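DUF1987 domain-containing protein (Pseudomonas aeruginosa, PDB 6K4F) is probably the regulatory phosphoprotein of a threonine phosphorylation pathway that controls biofilm formation in response to carbon availability. Local coordinates at residues A[4-9]-A[15-20]; A[97-100]-A[106-109]; A[86-91]-A[116-121]. All coordinates share one frame; numbering follows the deposited sequence.

Interaction 1: A[4-9]-A[15-20]; sequences SDLHIP and PAIQGD
The carbonyl oxygen Ile8 O is gripped from several directions at once: Ile17 N donates to it at 2.9 Å, water 1 donates a second hydrogen bond, and the CA-H of Ala16 makes a weaker contact. The same water accepts from Gln18 NE2 at 3.0 Å, which ties a side chain to the backbone of the facing strand, and it lies above one face of the His7 imidazole, offset toward the rim. The return bond, Ile8 N to Ile17 O, completes a hydrogen-bonded pair of this antiparallel hairpin. A second such pair, Leu6 with Gly19, contains the shortest of the backbone bonds, from Gly19 N to Leu6 O at 2.7 Å. Beyond the strand end, water 2 bridges Pro9 O and Pro15 O.

On the face turned to helix 37-53, Ile8 and Ile17 lie side by side and point the same way, their CB atoms 4.0 Å apart. Leu6, with CG anti to the backbone N (chi1 177°), crosses Ile17 at a slant and brings CD2 to 3.7 Å from Ile17 CG2. Gly19 adds no side chain here, and Leu6 CB rests directly against its backbone. His7 and Gln18 share the other face, where Gln18 OE1 turns to Gln29.

At the open end Asp5 OD1 and Asp20 OD1 come within 4.2 Å. Each accepts a backbone N-H, from Trp21 and Ala23 respectively, which probably offsets the mutual repulsion and lets two carboxylates lie close together at this end of the hairpin.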
# COMPACT_ATOMS: atom_id res chain seq x y z
N SER A 4 12.22 4.57 -12.10
CA SER A 4 10.97 4.83 -12.78
C SER A 4 9.81 4.82 -11.80
O SER A 4 9.84 4.13 -10.77
CB SER A 4 10.71 3.78 -13.86
OG SER A 4 10.41 2.53 -13.25
N ASP A 5 8.76 5.56 -12.14
CA ASP A 5 7.53 5.47 -11.38
C ASP A 5 6.81 4.17 -11.69
O ASP A 5 7.02 3.54 -12.73
CB ASP A 5 6.60 6.63 -11.71
CG ASP A 5 7.12 7.96 -11.23
OD1 ASP A 5 8.03 7.97 -10.36
OD2 ASP A 5 6.63 8.99 -11.73
N LEU A 6 5.95 3.78 -10.77
CA LEU A 6 5.00 2.70 -10.98
C LEU A 6 3.67 3.33 -11.36
O LEU A 6 3.22 4.28 -10.71
CB LEU A 6 4.88 1.88 -9.69
CG LEU A 6 3.91 0.71 -9.52
CD1 LEU A 6 4.42 -0.52 -10.22
CD2 LEU A 6 3.77 0.44 -8.04
N HIS A 7 3.04 2.81 -12.41
CA HIS A 7 1.79 3.41 -12.86
C HIS A 7 0.89 2.31 -13.42
O HIS A 7 1.03 1.90 -14.57
CB HIS A 7 2.03 4.50 -13.90
CG HIS A 7 0.79 5.25 -14.24
ND1 HIS A 7 -0.03 4.90 -15.29
CD2 HIS A 7 0.19 6.30 -13.64
CE1 HIS A 7 -1.07 5.71 -15.33
NE2 HIS A 7 -0.96 6.58 -14.34
N ILE A 8 -0.05 1.85 -12.59
CA ILE A 8 -0.99 0.80 -12.96
C ILE A 8 -2.36 1.45 -13.13
O ILE A 8 -2.95 1.91 -12.13
CB ILE A 8 -1.03 -0.31 -11.90
CG1 ILE A 8 0.38 -0.68 -11.46
CG2 ILE A 8 -1.82 -1.53 -12.40
CD1 ILE A 8 1.24 -1.20 -12.59
N PRO A 9 -2.91 1.51 -14.34
CA PRO A 9 -4.24 2.09 -14.54
C PRO A 9 -5.32 1.27 -13.84
O PRO A 9 -5.30 0.04 -13.88
CB PRO A 9 -4.43 2.05 -16.06
CG PRO A 9 -3.06 1.91 -16.61
CD PRO A 9 -2.29 1.11 -15.62
N PRO A 15 -7.26 -1.89 -8.68
CA PRO A 15 -7.07 -0.49 -8.28
C PRO A 15 -6.07 0.23 -9.17
O PRO A 15 -5.15 -0.35 -9.74
CB PRO A 15 -6.53 -0.60 -6.85
CG PRO A 15 -5.82 -1.88 -6.84
CD PRO A 15 -6.62 -2.81 -7.73
N ALA A 16 -6.27 1.55 -9.26
CA ALA A 16 -5.24 2.40 -9.82
C ALA A 16 -4.12 2.54 -8.79
O ALA A 16 -4.37 2.79 -7.61
CB ALA A 16 -5.83 3.77 -10.19
N ILE A 17 -2.87 2.34 -9.23
CA ILE A 17 -1.70 2.38 -8.36
C ILE A 17 -0.67 3.32 -8.96
O ILE A 17 -0.34 3.21 -10.15
CB ILE A 17 -1.09 0.98 -8.15
CG1 ILE A 17 -2.12 0.02 -7.58
CG2 ILE A 17 0.17 1.07 -7.29
CD1 ILE A 17 -1.65 -1.45 -7.57
N GLN A 18 -0.17 4.25 -8.15
CA GLN A 18 0.88 5.18 -8.57
C GLN A 18 2.02 5.12 -7.57
O GLN A 18 1.82 5.42 -6.38
CB GLN A 18 0.36 6.61 -8.69
CG GLN A 18 -0.88 6.74 -9.54
CD GLN A 18 -2.16 6.64 -8.74
OE1 GLN A 18 -2.26 7.16 -7.63
NE2 GLN A 18 -3.16 5.95 -9.29
N GLY A 19 3.18 4.70 -8.04
CA GLY A 19 4.40 4.79 -7.26
C GLY A 19 5.22 5.98 -7.70
O GLY A 19 5.80 5.96 -8.79
N ASP A 20 5.27 7.04 -6.89
CA ASP A 20 6.02 8.25 -7.23
C ASP A 20 7.41 8.12 -6.62
O ASP A 20 7.59 8.34 -5.41
CB ASP A 20 5.30 9.49 -6.72
CG ASP A 20 5.87 10.79 -7.30
OD1 ASP A 20 7.10 10.90 -7.48
OD2 ASP A 20 5.07 11.72 -7.58
O HOH W 1 -2.96 4.87 -12.05
O HOH W 2 -5.35 -1.96 -11.90

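Interaction 2: A[97-100]-A[106-109]; sequences WHYD and VAEL
Strand 93-99 and the turn leading into helix 108-115 face each other across a gap of 7.1 Å between Tyr99 CA and Ala107 CA, too wide for backbone pairing and filled instead by side chains. The principal contact is a nearly centred CH-pi interaction. Ala107 CB stands over the centre of the Tyr99 ring, 3.7 Å from its centroid and only 3° off the ring normal, so that all six ring carbons lie at nearly the same distance from the methyl. With CG placed between its backbone N and carbonyl carbon (chi1 76°), Tyr99 brings its ring toward the turn, and the second torsion (chi2 -72°) sets the ring plane so that a face, rather than the rim, meets the methyl.

Ala107 occupies the N-cap position of the helix and is also the centre of an inverse gamma turn, marked by a weak bond from Glu108 N to Val106 O. The methyl points toward the strand from this tight reversal. The contact sits within a beta-alpha-beta unit: strand 93-99 runs parallel to strand 121-125, and helix 108-115 lies between them in the chain, packed on one face of the sheet. Ile123 of the neighbouring strand touches both Tyr99 and Ala107, extending the apolar patch.

Two residues back along the strand, Trp97 points to the same side of the sheet. Its CH2 atom, on the six-membered part of the indole, meets Leu109 CD2 at 4.4 Å, a looser contact made obliquely to the ring. Leu63 and Phe121 border the indole from the strands next to it, while Leu109 also reaches Leu68.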
# COMPACT_ATOMS: atom_id res chain seq x y z
N TRP A 97 -4.84 5.76 5.46
CA TRP A 97 -5.90 4.89 4.96
C TRP A 97 -7.20 5.70 4.99
O TRP A 97 -7.79 5.91 6.06
CB TRP A 97 -6.01 3.61 5.78
CG TRP A 97 -6.95 2.59 5.20
CD1 TRP A 97 -8.30 2.72 5.02
CD2 TRP A 97 -6.61 1.29 4.72
NE1 TRP A 97 -8.82 1.58 4.46
CE2 TRP A 97 -7.80 0.68 4.26
CE3 TRP A 97 -5.42 0.57 4.65
CZ2 TRP A 97 -7.83 -0.61 3.73
CZ3 TRP A 97 -5.45 -0.72 4.12
CH2 TRP A 97 -6.64 -1.29 3.66
N HIS A 98 -7.62 6.18 3.83
CA HIS A 98 -8.82 6.99 3.70
C HIS A 98 -10.04 6.11 3.51
O HIS A 98 -10.00 5.11 2.79
CB HIS A 98 -8.72 7.94 2.52
CG HIS A 98 -7.51 8.81 2.54
ND1 HIS A 98 -7.46 10.00 3.23
CD2 HIS A 98 -6.30 8.67 1.95
CE1 HIS A 98 -6.28 10.56 3.06
NE2 HIS A 98 -5.55 9.77 2.29
N TYR A 99 -11.15 6.50 4.14
CA TYR A 99 -12.39 5.77 3.92
C TYR A 99 -13.56 6.72 4.11
O TYR A 99 -13.42 7.80 4.70
CB TYR A 99 -12.49 4.55 4.84
CG TYR A 99 -12.84 4.88 6.27
CD1 TYR A 99 -11.92 5.48 7.12
CD2 TYR A 99 -14.10 4.58 6.78
CE1 TYR A 99 -12.24 5.78 8.45
CE2 TYR A 99 -14.43 4.87 8.10
CZ TYR A 99 -13.50 5.47 8.93
OH TYR A 99 -13.84 5.76 10.24
N ASP A 100 -14.70 6.32 3.57
CA ASP A 100 -15.93 7.08 3.69
C ASP A 100 -16.81 6.39 4.72
O ASP A 100 -17.15 5.21 4.56
CB ASP A 100 -16.64 7.19 2.34
CG ASP A 100 -17.72 8.27 2.33
OD1 ASP A 100 -17.77 9.05 1.35
OD2 ASP A 100 -18.51 8.35 3.29
N VAL A 106 -17.25 1.91 10.42
CA VAL A 106 -16.04 1.29 10.95
C VAL A 106 -15.16 0.71 9.83
O VAL A 106 -15.61 -0.13 9.05
CB VAL A 106 -16.38 0.20 11.97
CG1 VAL A 106 -15.14 -0.16 12.77
CG2 VAL A 106 -17.51 0.66 12.89
N ALA A 107 -13.91 1.17 9.79
CA ALA A 107 -12.90 0.66 8.85
C ALA A 107 -12.17 -0.52 9.48
O ALA A 107 -10.99 -0.45 9.85
CB ALA A 107 -11.94 1.78 8.46
N GLU A 108 -12.89 -1.63 9.57
CA GLU A 108 -12.47 -2.76 10.39
C GLU A 108 -11.19 -3.40 9.85
O GLU A 108 -10.26 -3.70 10.61
CB GLU A 108 -13.60 -3.79 10.46
CG GLU A 108 -13.55 -4.74 11.65
CD GLU A 108 -13.45 -4.02 12.98
OE1 GLU A 108 -12.33 -3.99 13.54
OE2 GLU A 108 -14.48 -3.51 13.47
N LEU A 109 -11.13 -3.62 8.54
CA LEU A 109 -9.92 -4.18 7.96
C LEU A 109 -8.72 -3.27 8.20
O LEU A 109 -7.64 -3.74 8.59
CB LEU A 109 -10.13 -4.42 6.47
CG LEU A 109 -8.90 -4.93 5.73
CD1 LEU A 109 -8.62 -6.35 6.14
CD2 LEU A 109 -9.16 -4.86 4.24

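Interaction 3: A[86-91]-A[116-121]; sequences AHQGGR and DCSFPF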
# COMPACT_ATOMS: atom_id res chain seq x y z
N ALA A 86 11.25 -2.76 7.26
CA ALA A 86 12.09 -1.60 7.00
C ALA A 86 12.00 -0.59 8.14
O ALA A 86 13.01 0.02 8.52
CB ALA A 86 11.68 -0.94 5.68
N HIS A 87 10.81 -0.42 8.71
CA HIS A 87 10.64 0.55 9.80
C HIS A 87 11.42 0.12 11.04
O HIS A 87 12.02 0.96 11.72
CB HIS A 87 9.16 0.71 10.14
CG HIS A 87 8.92 1.66 11.27
ND1 HIS A 87 8.39 1.27 12.48
CD2 HIS A 87 9.15 2.99 11.38
CE1 HIS A 87 8.30 2.31 13.28
NE2 HIS A 87 8.75 3.37 12.63
N GLN A 88 11.42 -1.18 11.34
CA GLN A 88 12.19 -1.66 12.49
C GLN A 88 13.68 -1.45 12.29
O GLN A 88 14.42 -1.40 13.28
CB GLN A 88 11.86 -3.13 12.75
CG GLN A 88 10.38 -3.39 13.03
CD GLN A 88 9.89 -2.72 14.30
OE1 GLN A 88 9.13 -1.74 14.25
NE2 GLN A 88 10.32 -3.23 15.44
N GLY A 89 14.13 -1.32 11.05
CA GLY A 89 15.49 -0.95 10.72
C GLY A 89 15.76 0.54 10.73
O GLY A 89 16.87 0.96 10.37
N GLY A 90 14.79 1.37 11.10
CA GLY A 90 15.00 2.80 11.16
C GLY A 90 14.55 3.58 9.94
O GLY A 90 14.77 4.80 9.90
N ARG A 91 13.92 2.94 8.97
CA ARG A 91 13.43 3.65 7.79
C ARG A 91 12.17 4.43 8.16
O ARG A 91 11.25 3.86 8.74
CB ARG A 91 13.12 2.67 6.66
CG ARG A 91 12.85 3.33 5.31
CD ARG A 91 14.10 4.02 4.81
NE ARG A 91 13.97 4.48 3.44
CZ ARG A 91 14.46 3.83 2.39
NH1 ARG A 91 15.10 2.68 2.55
NH2 ARG A 91 14.29 4.33 1.17
N ASP A 116 -1.03 -4.55 13.12
CA ASP A 116 0.18 -5.25 12.73
C ASP A 116 1.35 -4.32 12.42
O ASP A 116 2.45 -4.81 12.14
CB ASP A 116 -0.09 -6.14 11.50
CG ASP A 116 -1.27 -7.09 11.69
OD1 ASP A 116 -1.51 -7.53 12.85
OD2 ASP A 116 -1.95 -7.41 10.69
N CYS A 117 1.15 -3.00 12.46
CA CYS A 117 2.15 -2.04 12.01
C CYS A 117 2.64 -1.20 13.17
O CYS A 117 1.86 -0.82 14.03
CB CYS A 117 1.59 -1.13 10.92
SG CYS A 117 1.03 -2.06 9.48
N SER A 118 3.94 -0.90 13.19
CA SER A 118 4.49 -0.06 14.24
C SER A 118 4.79 1.36 13.77
O SER A 118 5.16 2.20 14.59
CB SER A 118 5.76 -0.70 14.82
OG SER A 118 6.87 -0.47 13.98
N PHE A 119 4.64 1.63 12.49
CA PHE A 119 4.85 2.97 11.96
C PHE A 119 3.55 3.74 11.99
O PHE A 119 2.47 3.15 12.14
CB PHE A 119 5.40 2.87 10.53
CG PHE A 119 4.65 1.91 9.66
CD1 PHE A 119 3.51 2.31 8.97
CD2 PHE A 119 5.10 0.61 9.49
CE1 PHE A 119 2.82 1.43 8.15
CE2 PHE A 119 4.42 -0.29 8.67
CZ PHE A 119 3.28 0.12 8.00
N PRO A 120 3.60 5.07 11.88
CA PRO A 120 2.37 5.86 11.83
C PRO A 120 1.40 5.36 10.76
O PRO A 120 1.76 5.23 9.58
CB PRO A 120 2.87 7.27 11.50
CG PRO A 120 4.25 7.30 12.05
CD PRO A 120 4.80 5.92 11.86
N PHE A 121 0.15 5.16 11.16
CA PHE A 121 -0.85 4.49 10.33
C PHE A 121 -2.16 5.20 10.67
O PHE A 121 -2.81 4.88 11.68
CB PHE A 121 -0.90 2.99 10.65
CG PHE A 121 -1.74 2.14 9.71
CD1 PHE A 121 -3.07 2.47 9.44
CD2 PHE A 121 -1.22 0.97 9.17
CE1 PHE A 121 -3.85 1.66 8.62
CE2 PHE A 121 -1.99 0.16 8.34
CZ PHE A 121 -3.30 0.50 8.07
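A Schellman motif ends helix 70-88, and the last turn it closes supplies His87 and Gln88 to the loop that carries Ser118 and Phe119. Gly90 takes the positive phi of the motif, and the bonds from Arg91 N to Ala86 O and from Gly90 N to His87 O fold the chain back on the helix end. Across the contact, the hydroxyl Ser118 OG works in both senses. It accepts from His87 ND1 at 2.8 Å, lying close to the imidazole plane at the ring's edge, although the N-H points past it with an angle of 135°. It donates in turn to Gln88 OE1 at 2.6 Å, from a position tilted out of the amide plane; the glutamine is poorly ordered, so this second bond is the less certain one.

Phe119 covers a face of the same imidazole. Its CB sits over the ring centre, 3.7 Å from the centroid, in a CH-pi contact. Its phenyl ring also turns an edge toward that face, in a T-shaped pair with centroids 6.0 Å apart and planes at 79°. With CG between the backbone N and carbonyl carbon (chi1 47°), Phe119 carries its ring onward from CB toward the interior, an edge still directed at the imidazole face. The imidazole is thus fixed both at an edge and over a face.

Inward, the phenyl packs on Val93 and Leu95 of strand 93-99 and on Leu83 of helix 70-88, while Ser118 N bonds to Glu84 OE1 one turn earlier in that helix, so the loop between helix 108-115 and strand 121-125 is seated against helix 70-88 and strand 93-99.

From the N terminus, interaction 1 comes first and closes a short loop, pairing strand 6-8 with 16-20 at one edge of the mixed sheet; it is complete before the others begin. Interaction 3 opens next, at the end of helix 70-88, and closes only at 116-121. Nested inside that loop, interaction 2 joins the end of strand 93-99 to the start of helix 108-115. The two touch where Trp97 CE3 meets Phe121 CZ at 4.0 Å. Together they tie helix 108-115 at its start to strand 93-99 and, through the loop after it, to the end of helix 70-88; each lies about 22 Å, centre to centre, from interaction 1.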